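Local structure of taurocyamine kinase (Schistosoma mansoni, 4WOD) at residues N271-P285 / G317-E331. The protein catalyses the reversible transfer of phosphate from ATP to the guanidino substrate taurocyamine, yielding N-phosphotaurocyamine and ADP. The protein carries 4 engineered substitutions. Residues are numbered along the deposited sequence; the frame is centred on the assembly and turned at random.
Sequences NLGTTLRASVHAKIP and GIYDLSNKRRLGLTE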
# COMPACT_ATOMS: atom_id res chain seq x y z
N ASN A 271 11.79 16.86 -8.50
CA ASN A 271 12.41 17.82 -7.57
C ASN A 271 12.14 19.29 -7.87
O ASN A 271 12.93 20.15 -7.47
CB ASN A 271 13.92 17.61 -7.54
CG ASN A 271 14.31 16.36 -6.78
OD1 ASN A 271 13.82 16.12 -5.67
ND2 ASN A 271 15.18 15.56 -7.36
N LEU A 272 11.06 19.58 -8.58
CA LEU A 272 10.66 20.97 -8.86
C LEU A 272 10.08 21.64 -7.63
O LEU A 272 9.81 20.98 -6.60
CB LEU A 272 9.62 21.00 -9.99
CG LEU A 272 10.13 20.54 -11.36
CD1 LEU A 272 8.94 20.32 -12.32
CD2 LEU A 272 11.16 21.53 -11.97
N GLY A 273 9.86 22.95 -7.73
CA GLY A 273 9.22 23.70 -6.66
C GLY A 273 10.22 24.19 -5.63
O GLY A 273 11.00 25.11 -5.92
N THR A 274 10.21 23.58 -4.44
CA THR A 274 11.20 23.88 -3.42
C THR A 274 12.53 23.20 -3.69
O THR A 274 13.56 23.66 -3.21
CB THR A 274 10.76 23.46 -2.00
OG1 THR A 274 10.58 22.03 -1.94
CG2 THR A 274 9.47 24.17 -1.61
N THR A 275 12.47 22.08 -4.42
CA THR A 275 13.56 21.11 -4.59
C THR A 275 13.99 20.49 -3.26
O THR A 275 14.92 19.71 -3.21
CB THR A 275 14.82 21.72 -5.28
OG1 THR A 275 15.64 22.38 -4.31
CG2 THR A 275 14.44 22.70 -6.37
N LEU A 276 13.30 20.82 -2.18
CA LEU A 276 13.80 20.49 -0.86
C LEU A 276 13.44 19.08 -0.40
O LEU A 276 12.28 18.68 -0.44
CB LEU A 276 13.29 21.51 0.16
CG LEU A 276 13.95 21.50 1.55
CD1 LEU A 276 14.94 22.64 1.67
CD2 LEU A 276 12.89 21.60 2.65
N ARG A 277 14.45 18.32 0.01
CA ARG A 277 14.23 17.03 0.66
C ARG A 277 14.89 17.05 2.03
O ARG A 277 16.12 16.98 2.13
CB ARG A 277 14.77 15.86 -0.16
CG ARG A 277 14.35 14.50 0.41
CD ARG A 277 14.97 13.31 -0.34
NE ARG A 277 16.16 12.81 0.35
CZ ARG A 277 16.18 11.72 1.11
NH1 ARG A 277 17.31 11.35 1.71
NH2 ARG A 277 15.10 10.98 1.26
N ALA A 278 14.05 17.19 3.05
CA ALA A 278 14.50 17.12 4.43
C ALA A 278 14.26 15.71 4.89
O ALA A 278 13.18 15.18 4.68
CB ALA A 278 13.72 18.09 5.30
N SER A 279 15.23 15.11 5.56
CA SER A 279 15.05 13.73 5.97
C SER A 279 15.85 13.32 7.20
O SER A 279 16.82 13.99 7.57
CB SER A 279 15.41 12.82 4.80
OG SER A 279 16.81 12.77 4.69
N VAL A 280 15.45 12.21 7.81
CA VAL A 280 16.25 11.53 8.83
C VAL A 280 16.45 10.07 8.44
O VAL A 280 15.61 9.49 7.74
CB VAL A 280 15.60 11.56 10.23
CG1 VAL A 280 15.58 12.96 10.75
CG2 VAL A 280 14.16 10.94 10.20
N HIS A 281 17.57 9.50 8.88
CA HIS A 281 17.72 8.05 8.95
C HIS A 281 17.28 7.61 10.33
O HIS A 281 17.91 7.97 11.33
CB HIS A 281 19.16 7.61 8.69
CG HIS A 281 19.50 7.46 7.24
ND1 HIS A 281 19.19 8.42 6.31
CD2 HIS A 281 20.11 6.46 6.57
CE1 HIS A 281 19.60 8.02 5.11
NE2 HIS A 281 20.16 6.83 5.25
N ALA A 282 16.20 6.84 10.41
CA ALA A 282 15.65 6.50 11.72
C ALA A 282 15.47 5.00 11.87
O ALA A 282 15.15 4.32 10.91
CB ALA A 282 14.32 7.21 11.93
N LYS A 283 15.63 4.52 13.10
CA LYS A 283 15.34 3.13 13.46
C LYS A 283 13.87 2.95 13.85
O LYS A 283 13.48 3.23 14.98
CB LYS A 283 16.23 2.65 14.61
CG LYS A 283 17.72 2.66 14.33
CD LYS A 283 18.49 2.91 15.63
CE LYS A 283 19.60 3.94 15.47
NZ LYS A 283 19.97 4.60 16.77
N ILE A 284 13.07 2.45 12.91
CA ILE A 284 11.64 2.23 13.15
C ILE A 284 11.18 0.82 12.72
O ILE A 284 10.22 0.68 11.96
CB ILE A 284 10.81 3.29 12.42
CG1 ILE A 284 11.11 3.27 10.91
CG2 ILE A 284 11.14 4.70 12.97
CD1 ILE A 284 10.06 3.93 10.06
N PRO A 285 11.84 -0.23 13.24
CA PRO A 285 11.52 -1.60 12.80
C PRO A 285 10.06 -2.02 13.05
O PRO A 285 9.51 -2.75 12.23
CB PRO A 285 12.47 -2.47 13.63
CG PRO A 285 12.71 -1.66 14.87
CD PRO A 285 12.80 -0.24 14.36
N GLY A 317 15.22 -2.18 9.71
CA GLY A 317 14.35 -1.30 10.46
C GLY A 317 14.86 0.13 10.46
O GLY A 317 14.28 1.00 11.12
N ILE A 318 15.94 0.39 9.73
CA ILE A 318 16.42 1.75 9.54
C ILE A 318 15.92 2.32 8.22
O ILE A 318 16.21 1.77 7.16
CB ILE A 318 17.95 1.85 9.59
CG1 ILE A 318 18.46 1.41 10.96
CG2 ILE A 318 18.39 3.27 9.30
CD1 ILE A 318 19.92 1.67 11.17
N TYR A 319 15.18 3.42 8.28
CA TYR A 319 14.59 4.01 7.08
C TYR A 319 14.93 5.47 6.93
O TYR A 319 15.15 6.17 7.92
CB TYR A 319 13.07 3.86 7.09
CG TYR A 319 12.64 2.45 6.82
CD1 TYR A 319 12.17 2.08 5.56
CD2 TYR A 319 12.73 1.48 7.81
CE1 TYR A 319 11.79 0.78 5.29
CE2 TYR A 319 12.36 0.18 7.56
CZ TYR A 319 11.88 -0.17 6.30
OH TYR A 319 11.50 -1.47 6.06
N ASP A 320 14.96 5.91 5.68
CA ASP A 320 15.00 7.33 5.36
C ASP A 320 13.56 7.83 5.29
O ASP A 320 12.73 7.30 4.55
CB ASP A 320 15.73 7.55 4.03
CG ASP A 320 15.92 9.03 3.71
OD1 ASP A 320 14.96 9.66 3.22
OD2 ASP A 320 17.04 9.56 3.92
N LEU A 321 13.26 8.84 6.10
CA LEU A 321 11.94 9.46 6.16
C LEU A 321 12.07 10.91 5.75
O LEU A 321 12.81 11.63 6.40
CB LEU A 321 11.35 9.38 7.57
CG LEU A 321 11.26 7.98 8.19
CD1 LEU A 321 10.79 8.09 9.63
CD2 LEU A 321 10.30 7.12 7.37
N SER A 322 11.36 11.33 4.71
CA SER A 322 11.43 12.73 4.25
C SER A 322 10.05 13.34 3.95
O SER A 322 9.07 12.62 3.80
CB SER A 322 12.32 12.83 3.00
OG SER A 322 11.84 12.01 1.96
N ASN A 323 9.97 14.68 3.87
CA ASN A 323 8.77 15.33 3.36
C ASN A 323 8.38 14.75 2.01
O ASN A 323 9.24 14.58 1.14
CB ASN A 323 8.98 16.85 3.23
CG ASN A 323 10.25 17.23 2.47
OD1 ASN A 323 11.37 17.00 2.95
ND2 ASN A 323 10.09 17.86 1.30
N LYS A 324 7.11 14.42 1.83
CA LYS A 324 6.69 13.89 0.53
C LYS A 324 6.48 15.00 -0.50
O LYS A 324 6.46 14.74 -1.69
CB LYS A 324 5.41 13.06 0.67
CG LYS A 324 4.14 13.89 0.96
CD LYS A 324 2.90 13.01 1.11
CE LYS A 324 1.64 13.86 1.34
NZ LYS A 324 0.44 13.01 1.64
N ARG A 325 6.34 16.24 -0.04
CA ARG A 325 5.99 17.31 -0.97
C ARG A 325 7.19 18.14 -1.40
O ARG A 325 8.11 18.36 -0.62
CB ARG A 325 4.93 18.24 -0.37
CG ARG A 325 3.56 17.62 -0.32
CD ARG A 325 2.52 18.63 0.18
NE ARG A 325 1.31 18.00 0.69
CZ ARG A 325 0.38 17.43 -0.08
NH1 ARG A 325 0.55 17.39 -1.40
NH2 ARG A 325 -0.70 16.89 0.47
N ARG A 326 7.18 18.58 -2.65
CA ARG A 326 8.21 19.49 -3.16
C ARG A 326 7.60 20.74 -3.79
O ARG A 326 8.16 21.84 -3.71
CB ARG A 326 9.08 18.80 -4.23
CG ARG A 326 9.73 17.50 -3.83
CD ARG A 326 11.05 17.70 -3.10
NE ARG A 326 11.68 16.41 -2.83
CZ ARG A 326 11.26 15.54 -1.92
NH1 ARG A 326 10.20 15.82 -1.14
NH2 ARG A 326 11.90 14.38 -1.78
N LEU A 327 6.47 20.55 -4.46
CA LEU A 327 5.90 21.59 -5.29
C LEU A 327 4.59 22.11 -4.71
O LEU A 327 3.75 21.34 -4.24
CB LEU A 327 5.67 21.05 -6.71
CG LEU A 327 5.09 22.01 -7.75
CD1 LEU A 327 6.12 23.04 -8.16
CD2 LEU A 327 4.61 21.24 -8.96
N GLY A 328 4.42 23.43 -4.72
CA GLY A 328 3.17 24.03 -4.26
C GLY A 328 3.14 24.46 -2.81
O GLY A 328 2.07 24.72 -2.27
N LEU A 329 4.31 24.52 -2.19
CA LEU A 329 4.46 25.03 -0.82
C LEU A 329 5.82 25.69 -0.68
O LEU A 329 6.67 25.53 -1.55
CB LEU A 329 4.31 23.92 0.26
CG LEU A 329 4.92 22.52 0.14
CD1 LEU A 329 6.39 22.50 -0.26
CD2 LEU A 329 4.79 21.78 1.47
N THR A 330 6.03 26.43 0.40
CA THR A 330 7.34 27.02 0.64
C THR A 330 8.30 26.03 1.28
O THR A 330 7.91 24.94 1.74
CB THR A 330 7.26 28.24 1.56
OG1 THR A 330 6.84 27.81 2.86
CG2 THR A 330 6.29 29.26 1.02
N GLU A 331 9.57 26.43 1.35
CA GLU A 331 10.60 25.63 1.99
C GLU A 331 10.25 25.42 3.46
O GLU A 331 10.40 24.32 4.00
CB GLU A 331 11.97 26.31 1.85
CG GLU A 331 12.52 26.35 0.42
CD GLU A 331 12.01 27.53 -0.43
OE1 GLU A 331 11.00 28.21 -0.06
OE2 GLU A 331 12.64 27.77 -1.48
O HOH W 1 14.49 25.91 -2.13
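With CG of Asp-320 trans to its own N (chi1 -174°) and the Arg-277 chain bent at chi3 (98°), the two side chains approach from opposite directions and form a salt bridge, Asp-320 at the edge of the Arg-277 guanidinium and the planes 19° apart. NH1 of Arg-277 donates to OD2 of Asp-320 at 2.9 Å, from above the carboxylate plane, while the NH2 to OD1 approach of the same pair is too short to be taken at face value. The His-281 ring stands nearly perpendicular to that carboxylate, CE1 3.2 Å from Asp-320 OD2; its NE2 is hydrogen-bonded to Glu-310 OE1. Beneath these side chains the strands pair antiparallel, Val-280 with Leu-321 and Ala-282 with Tyr-319 as hydrogen-bonded pairs. At the end of strand 318-323 the Asn-323 side chain continues the ladder: OD1 accepts from Ala-278 N at 2.7 Å, and ND2 donates to Leu-276 O at 2.9 Å, Leu-276 O lying in the plane of the Asn-323 amide. One face of the Arg-326 guanidinium lies against Leu-276 O and Arg-277 CB, and its NH1 donates to Asn-323 O at 2.8 Å. Farther on, Arg-326 O accepts two hydrogen bonds from Thr-274, from N at 2.8 Å and from OG1 at 3.0 Å. Strand 277-283 lies between strands 117-126 and 318-323 in the antiparallel sheet of the phosphagen kinase catalytic domain. Arg-277 through His-281 are predicted to bind ATP, and Asn-271 lines the bound-arginine pocket, consistent with this pair, and the loop before it, bordering the active site.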